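Local coordinates for protein regulator of nonsense transcripts 2 (Homo sapiens, PDB 4CEK) that acts in nonsense-mediated mRNA decay, the crystallised fragment being the second of its three MIF4G domains, at residues N16-L21 / I220-K225; H249-C254 / D291-T296; F263-P268 / R273-L278. One frame throughout, in Å; residues are numbered along the deposited sequence.

Contact 1: residues N16-L21 / I220-K225; sequences NFYENL and IGELTK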
# COMPACT_ATOMS: atom_id res chain seq x y z
N ASN A 16 -9.36 14.79 -4.71
CA ASN A 16 -10.65 14.12 -4.50
C ASN A 16 -10.49 12.62 -4.35
O ASN A 16 -11.24 11.96 -3.63
CB ASN A 16 -11.62 14.44 -5.65
CG ASN A 16 -12.06 15.91 -5.67
OD1 ASN A 16 -12.06 16.55 -6.72
ND2 ASN A 16 -12.44 16.44 -4.52
N PHE A 17 -9.50 12.06 -5.04
CA PHE A 17 -9.29 10.64 -4.96
C PHE A 17 -8.79 10.25 -3.56
O PHE A 17 -9.13 9.17 -3.06
CB PHE A 17 -8.32 10.17 -6.04
CG PHE A 17 -8.20 8.68 -6.14
CD1 PHE A 17 -9.10 7.95 -6.87
CD2 PHE A 17 -7.19 8.00 -5.46
CE1 PHE A 17 -9.01 6.57 -6.94
CE2 PHE A 17 -7.08 6.63 -5.55
CZ PHE A 17 -7.99 5.92 -6.28
N TYR A 18 -8.05 11.14 -2.91
CA TYR A 18 -7.37 10.82 -1.66
C TYR A 18 -8.08 11.40 -0.46
O TYR A 18 -7.92 10.88 0.62
CB TYR A 18 -5.88 11.25 -1.70
CG TYR A 18 -5.07 10.35 -2.60
CD1 TYR A 18 -4.81 9.03 -2.23
CD2 TYR A 18 -4.63 10.78 -3.85
CE1 TYR A 18 -4.12 8.17 -3.05
CE2 TYR A 18 -3.92 9.91 -4.69
CZ TYR A 18 -3.68 8.62 -4.28
OH TYR A 18 -2.98 7.73 -5.07
N GLU A 19 -8.89 12.45 -0.65
CA GLU A 19 -9.52 13.14 0.46
C GLU A 19 -11.04 13.11 0.48
O GLU A 19 -11.62 13.33 1.54
CB GLU A 19 -9.09 14.60 0.47
CG GLU A 19 -7.58 14.79 0.36
CD GLU A 19 -7.12 16.12 0.92
OE1 GLU A 19 -7.95 17.03 1.11
OE2 GLU A 19 -5.90 16.26 1.16
N ASN A 20 -11.70 12.87 -0.66
CA ASN A 20 -13.17 12.86 -0.69
C ASN A 20 -13.72 11.46 -0.82
O ASN A 20 -13.90 10.92 -1.93
CB ASN A 20 -13.72 13.78 -1.78
CG ASN A 20 -13.53 15.24 -1.42
OD1 ASN A 20 -13.02 16.04 -2.21
ND2 ASN A 20 -13.89 15.59 -0.18
N LEU A 21 -13.96 10.87 0.34
CA LEU A 21 -14.39 9.50 0.46
C LEU A 21 -15.90 9.50 0.67
O LEU A 21 -16.47 10.50 1.12
CB LEU A 21 -13.66 8.81 1.64
CG LEU A 21 -12.13 8.64 1.53
CD1 LEU A 21 -11.59 7.79 2.66
CD2 LEU A 21 -11.78 8.01 0.19
N ILE A 220 2.18 0.22 0.51
CA ILE A 220 2.39 1.07 1.68
C ILE A 220 2.29 2.56 1.33
O ILE A 220 1.74 3.41 2.10
CB ILE A 220 3.74 0.77 2.36
CG1 ILE A 220 3.68 -0.63 2.99
CG2 ILE A 220 4.03 1.84 3.39
CD1 ILE A 220 4.97 -1.25 3.52
N GLY A 221 2.81 2.91 0.15
CA GLY A 221 2.74 4.30 -0.29
C GLY A 221 1.33 4.77 -0.50
O GLY A 221 0.98 5.89 -0.13
N GLU A 222 0.52 3.96 -1.15
CA GLU A 222 -0.89 4.35 -1.42
C GLU A 222 -1.69 4.51 -0.11
O GLU A 222 -2.38 5.51 0.12
CB GLU A 222 -1.54 3.30 -2.33
CG GLU A 222 -1.11 3.40 -3.80
CD GLU A 222 -1.32 4.81 -4.35
OE1 GLU A 222 -2.33 5.46 -3.99
OE2 GLU A 222 -0.47 5.32 -5.10
N LEU A 223 -1.47 3.57 0.79
CA LEU A 223 -2.05 3.60 2.11
C LEU A 223 -1.60 4.79 2.92
O LEU A 223 -2.33 5.27 3.77
CB LEU A 223 -1.75 2.26 2.84
CG LEU A 223 -2.64 1.12 2.31
CD1 LEU A 223 -2.12 -0.23 2.71
CD2 LEU A 223 -4.09 1.31 2.78
N THR A 224 -0.39 5.29 2.66
CA THR A 224 0.13 6.43 3.40
C THR A 224 -0.62 7.67 2.95
O THR A 224 -1.00 8.54 3.79
CB THR A 224 1.65 6.63 3.14
OG1 THR A 224 2.35 5.45 3.56
CG2 THR A 224 2.21 7.83 3.89
N LYS A 225 -0.81 7.77 1.63
CA LYS A 225 -1.55 8.92 1.07
C LYS A 225 -2.98 8.95 1.60
O LYS A 225 -3.55 10.00 1.71
CB LYS A 225 -1.51 8.96 -0.49
CG LYS A 225 -0.15 9.45 -1.06
CD LYS A 225 -0.03 9.41 -2.60
CE LYS A 225 -0.20 8.02 -3.19
NZ LYS A 225 0.19 7.89 -4.64
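Tyr18 carries helix 13-19 onto the end of helix 210-225, and its hydroxyl is the meeting point with Glu222 and Lys225. Tyr18 OH donates to Glu222 OE1 at 2.6 Å, on the syn lone pair of that oxygen. The carboxylate lies at the ring's edge, near its plane, with the two planes 31° apart. From Lys225, NZ gives Tyr18 OH a weak bond of 3.2 Å, and NZ also closes a salt bridge of 2.7 Å to Glu222 OE2, so the three groups form a closed triangle. Since Lys225 NZ additionally donates to Thr259 O, the buried carboxylate probably keeps its charge beside a well-fixed cation. The tight part of the contact extends along one face of the phenol. Lys225 CB lies 3.7 Å from Tyr18 CD1; further out, the chain passes CD over the face near its rim, and the bend at chi3 (-60°) brings CE to 3.7 Å from Tyr18 CZ. Over the opposite face stands Phe17, with CD2 3.7 Å above the Tyr18 ring plane and near its centre, so the ring is held between an alkyl chain and its own neighbour. The loose side begins one residue further on: Glu19 and Asn20 are solvent-exposed, and neither meets segment 220-225, although Glu19 OE2 takes a bond from Trp9 NE1. The helix ends there, Asn20 being the first residue to leave helical backbone angles. The arrangement is that of a short N-terminal helix docked, through one aromatic anchor, on the C-terminal end of a helix of the all-helical MIF4G fold.

Contact 2: residues H249-C254 / D291-T296; sequences HIEMAC and DARYVT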
# COMPACT_ATOMS: atom_id res chain seq x y z
N HIS A 249 17.70 -2.08 -1.30
CA HIS A 249 17.12 -1.09 -0.42
C HIS A 249 16.99 0.29 -1.02
O HIS A 249 16.08 1.06 -0.61
CB HIS A 249 17.90 -0.99 0.88
CG HIS A 249 17.90 -2.26 1.67
ND1 HIS A 249 18.57 -2.39 2.84
CD2 HIS A 249 17.28 -3.49 1.42
CE1 HIS A 249 18.40 -3.64 3.31
NE2 HIS A 249 17.60 -4.31 2.44
N ILE A 250 17.90 0.62 -1.94
CA ILE A 250 17.92 1.90 -2.65
C ILE A 250 16.70 1.91 -3.56
O ILE A 250 16.00 2.91 -3.58
CB ILE A 250 19.21 2.12 -3.50
CG1 ILE A 250 20.46 2.38 -2.64
CG2 ILE A 250 19.06 3.33 -4.40
CD1 ILE A 250 21.78 2.12 -3.37
N GLU A 251 16.43 0.81 -4.28
CA GLU A 251 15.27 0.80 -5.19
C GLU A 251 13.94 0.85 -4.44
O GLU A 251 13.05 1.62 -4.81
CB GLU A 251 15.25 -0.37 -6.12
CG GLU A 251 16.59 -0.74 -6.71
CD GLU A 251 16.46 -1.67 -7.91
OE1 GLU A 251 15.50 -1.44 -8.72
OE2 GLU A 251 17.32 -2.60 -8.01
N MET A 252 13.81 0.05 -3.40
CA MET A 252 12.61 0.08 -2.55
C MET A 252 12.38 1.50 -2.06
O MET A 252 11.27 2.00 -2.12
CB MET A 252 12.74 -0.87 -1.35
CG MET A 252 12.84 -2.36 -1.74
SD MET A 252 13.17 -3.41 -0.29
CE MET A 252 11.71 -3.03 0.67
N ALA A 253 13.44 2.14 -1.61
CA ALA A 253 13.39 3.54 -1.17
C ALA A 253 12.85 4.51 -2.23
O ALA A 253 12.07 5.41 -1.90
CB ALA A 253 14.77 4.03 -0.76
N CYS A 254 13.33 4.34 -3.46
CA CYS A 254 13.03 5.24 -4.57
C CYS A 254 11.63 5.00 -5.05
O CYS A 254 10.90 5.96 -5.34
CB CYS A 254 14.07 5.11 -5.74
SG CYS A 254 15.76 5.71 -5.31
N ASP A 291 27.37 2.52 -7.48
CA ASP A 291 27.59 2.53 -8.92
C ASP A 291 26.59 3.47 -9.59
O ASP A 291 25.53 3.75 -9.04
CB ASP A 291 27.60 1.12 -9.53
CG ASP A 291 26.31 0.41 -9.39
OD1 ASP A 291 25.46 0.55 -10.30
OD2 ASP A 291 26.18 -0.33 -8.39
N ALA A 292 26.97 3.97 -10.76
CA ALA A 292 26.27 5.02 -11.51
C ALA A 292 24.75 4.86 -11.58
O ALA A 292 24.02 5.84 -11.49
CB ALA A 292 26.82 5.07 -12.93
N ARG A 293 24.28 3.63 -11.77
CA ARG A 293 22.84 3.39 -11.95
C ARG A 293 22.02 3.82 -10.72
O ARG A 293 20.91 4.31 -10.83
CB ARG A 293 22.59 1.92 -12.32
CG ARG A 293 21.10 1.57 -12.36
CD ARG A 293 20.78 0.24 -13.06
NE ARG A 293 19.52 -0.32 -12.53
CZ ARG A 293 19.43 -1.13 -11.47
NH1 ARG A 293 20.51 -1.52 -10.80
NH2 ARG A 293 18.23 -1.56 -11.08
N TYR A 294 22.60 3.66 -9.54
CA TYR A 294 21.89 3.95 -8.31
C TYR A 294 22.12 5.39 -7.91
O TYR A 294 21.31 5.98 -7.21
CB TYR A 294 22.33 3.00 -7.19
CG TYR A 294 21.86 1.58 -7.39
CD1 TYR A 294 20.64 1.17 -6.90
CD2 TYR A 294 22.62 0.66 -8.08
CE1 TYR A 294 20.19 -0.13 -7.08
CE2 TYR A 294 22.17 -0.63 -8.28
CZ TYR A 294 20.96 -1.02 -7.75
OH TYR A 294 20.49 -2.32 -7.92
N VAL A 295 23.23 5.97 -8.36
CA VAL A 295 23.46 7.39 -8.14
C VAL A 295 22.33 8.17 -8.85
O VAL A 295 21.70 9.06 -8.26
CB VAL A 295 24.89 7.80 -8.60
CG1 VAL A 295 25.10 9.31 -8.45
CG2 VAL A 295 25.94 7.04 -7.77
N THR A 296 22.04 7.76 -10.07
CA THR A 296 21.04 8.41 -10.90
C THR A 296 19.60 8.16 -10.36
O THR A 296 18.79 9.11 -10.25
CB THR A 296 21.20 7.87 -12.35
OG1 THR A 296 22.51 8.22 -12.84
CG2 THR A 296 20.13 8.38 -13.24
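Glu251 OE2 is gripped by two donors from helix 292-305. Tyr294 OH gives it a hydrogen bond of 3.2 Å, reaching it from above the carboxylate plane, 39° out of it, and Arg293 NH2 adds a salt bridge whose hydrogen bond, at 3.4 Å, is weak. Glu251 OE2 lies at the edge of the guanidinium, near its plane, but the two flat groups stand almost perpendicular, so this is no paired, two-pronged arginine-carboxylate bond. Arg293 runs out alongside its neighbour, extended to NE with CG anti to the backbone N (chi1 173°), and NH1 makes a weak bond of 3.0 Å to Tyr294 OH. Below the polar end, the edge of the Tyr294 ring is lined by carbon. Glu251 CG lies 3.7 Å from Tyr294 CE1, and Ile250 CG2 is likewise 3.7 Å from Tyr294 CD1, while the ring of His247 stacks on that of Tyr294. A leucine in place of Tyr294 would probably cost Glu251 OE2 its hydroxyl donor and His247 its stacking partner. The short helix axes approach to 10.7 Å and run nearly parallel, 22° apart, with helix 268-287 between them in the chain. Apolar where Ile250 and Tyr294 are buried, and ionic where Arg293 is exposed, the contact thus probably owes its cohesion mainly to the tyrosine and the isoleucine, with the long, weak salt bridge contributing less.

Contact 3: residues F263-P268 / R273-L278; sequences FLFRSP and RTSVLL
The ring of Phe265 in helix 247-266 meets residues of helix 268-287, and the side chain can be followed atom by atom. At its root, the backbone N of Phe265 lies 3.9 Å from Thr274 CG2, and its CB lies 4.0 Å from the same methyl, which sits at the ring's edge, near its plane. With CG anti to the backbone N (chi1 -175°), the ring is carried along the neighbouring helix, where Phe265 CD1 meets Leu278 CD1 at 3.6 Å, the closest apolar approach of the contact. One atom further, Phe265 CE1 stands 3.9 Å from Ser275 CB and 4.0 Å from Leu278 CD1. Leu278 and Ser275 both approach the ring obliquely. Outside the two segments, His271 meets the ring edge-to-face and Asn306 touches the side chain.

Thr274 divides its two branches between different tasks. CG2 serves Phe265, whereas OG1 faces Leu264, 3.5 Å from its CB; the firm partner of that hydroxyl is Ser270 O in its own helix. Leu264 O in turn accepts from Ser270 OG, so these polar groups at the turn are met locally. Ser267, the first residue past helix 247-266, is fastened likewise: its OG donates to Phe263 O at 2.5 Å while its N reaches that oxygen from the opposite face of the carbonyl plane at 3.1 Å. With no hydrogen bond between the two segments themselves, the chemistry implies that this tight helical hairpin is joined here by apolar fit, the polar bonds described being made within a segment or with Ser270 at the turn.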
# COMPACT_ATOMS: atom_id res chain seq x y z
N PHE A 263 3.68 13.73 -0.92
CA PHE A 263 2.73 13.81 0.19
C PHE A 263 3.48 14.07 1.49
O PHE A 263 3.13 14.98 2.26
CB PHE A 263 1.88 12.53 0.27
CG PHE A 263 0.92 12.49 1.44
CD1 PHE A 263 -0.32 13.09 1.36
CD2 PHE A 263 1.25 11.80 2.61
CE1 PHE A 263 -1.21 13.04 2.45
CE2 PHE A 263 0.37 11.75 3.70
CZ PHE A 263 -0.86 12.36 3.62
N LEU A 264 4.55 13.32 1.71
CA LEU A 264 5.34 13.50 2.92
C LEU A 264 6.08 14.81 2.97
O LEU A 264 6.16 15.47 4.03
CB LEU A 264 6.33 12.38 3.08
CG LEU A 264 5.80 10.95 3.35
CD1 LEU A 264 6.97 9.98 3.23
CD2 LEU A 264 5.10 10.78 4.70
N PHE A 265 6.66 15.19 1.83
CA PHE A 265 7.49 16.41 1.77
C PHE A 265 6.58 17.64 1.89
O PHE A 265 6.89 18.56 2.60
CB PHE A 265 8.34 16.44 0.48
CG PHE A 265 9.29 17.60 0.40
CD1 PHE A 265 10.53 17.52 0.98
CD2 PHE A 265 8.94 18.76 -0.25
CE1 PHE A 265 11.42 18.60 0.93
CE2 PHE A 265 9.83 19.84 -0.32
CZ PHE A 265 11.07 19.76 0.28
N ARG A 266 5.43 17.63 1.25
CA ARG A 266 4.55 18.78 1.26
C ARG A 266 3.74 18.97 2.57
O ARG A 266 3.43 20.09 2.96
CB ARG A 266 3.63 18.73 0.03
CG ARG A 266 4.43 18.93 -1.24
CD ARG A 266 3.62 18.70 -2.48
NE ARG A 266 4.47 18.82 -3.67
CZ ARG A 266 4.09 18.59 -4.93
NH1 ARG A 266 2.85 18.18 -5.21
NH2 ARG A 266 4.97 18.74 -5.91
N SER A 267 3.43 17.88 3.24
CA SER A 267 2.68 17.93 4.49
C SER A 267 3.53 18.58 5.58
O SER A 267 4.67 18.20 5.80
CB SER A 267 2.26 16.50 4.89
OG SER A 267 1.45 15.93 3.87
N PRO A 268 2.97 19.59 6.28
CA PRO A 268 3.78 20.33 7.26
C PRO A 268 4.31 19.47 8.42
O PRO A 268 5.42 19.70 8.89
CB PRO A 268 2.81 21.38 7.80
CG PRO A 268 1.47 21.05 7.26
CD PRO A 268 1.66 20.20 6.05
N ARG A 273 11.25 16.30 8.36
CA ARG A 273 11.94 15.01 8.54
C ARG A 273 12.16 14.33 7.22
O ARG A 273 13.18 13.63 7.04
CB ARG A 273 11.16 14.11 9.46
CG ARG A 273 12.04 13.06 10.11
CD ARG A 273 11.20 11.94 10.69
NE ARG A 273 11.39 11.79 12.13
CZ ARG A 273 10.51 11.21 12.95
NH1 ARG A 273 9.37 10.70 12.48
NH2 ARG A 273 10.79 11.13 14.26
N THR A 274 11.21 14.50 6.29
CA THR A 274 11.37 14.04 4.91
C THR A 274 12.61 14.68 4.27
O THR A 274 13.49 14.00 3.74
CB THR A 274 10.11 14.37 4.09
OG1 THR A 274 8.95 13.92 4.81
CG2 THR A 274 10.13 13.67 2.72
N SER A 275 12.68 15.99 4.41
CA SER A 275 13.76 16.80 3.89
C SER A 275 15.11 16.40 4.43
O SER A 275 16.07 16.29 3.69
CB SER A 275 13.52 18.24 4.25
OG SER A 275 14.65 18.96 3.85
N VAL A 276 15.18 16.17 5.73
CA VAL A 276 16.42 15.69 6.31
C VAL A 276 16.82 14.38 5.64
O VAL A 276 17.98 14.21 5.25
CB VAL A 276 16.35 15.50 7.85
CG1 VAL A 276 17.61 14.82 8.35
CG2 VAL A 276 16.19 16.84 8.53
N LEU A 277 15.86 13.47 5.49
CA LEU A 277 16.17 12.14 4.96
C LEU A 277 16.52 12.20 3.47
O LEU A 277 17.34 11.41 2.99
CB LEU A 277 15.00 11.15 5.22
CG LEU A 277 14.73 10.71 6.69
CD1 LEU A 277 13.47 9.85 6.87
CD2 LEU A 277 15.93 10.00 7.32
N LEU A 278 15.87 13.10 2.74
CA LEU A 278 16.17 13.31 1.30
C LEU A 278 17.60 13.78 1.12
O LEU A 278 18.31 13.27 0.24
CB LEU A 278 15.22 14.34 0.68
CG LEU A 278 13.80 13.88 0.46
CD1 LEU A 278 12.91 15.06 -0.00
CD2 LEU A 278 13.76 12.71 -0.50

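Overall arrangement
Helix 247-266 ties the three contacts together: contacts 2 and 3 use opposite ends of it, their centres 19 Å apart, and contact 1 leans on its side. Contacts 1 and 3, with centres 17 Å apart, touch directly, since Phe263 CE2 lies 3.5 Å from Thr224 O. The Trp9 ring meets those of both Tyr18 and Phe263 at this junction. Contact 2 remains separate, about 8 Å from either of the others at the nearest atoms and 26 Å from contact 1 between centres. Contact 3 joins helices adjacent in sequence; contact 2 skips one helix, and contact 1 spans almost two hundred residues.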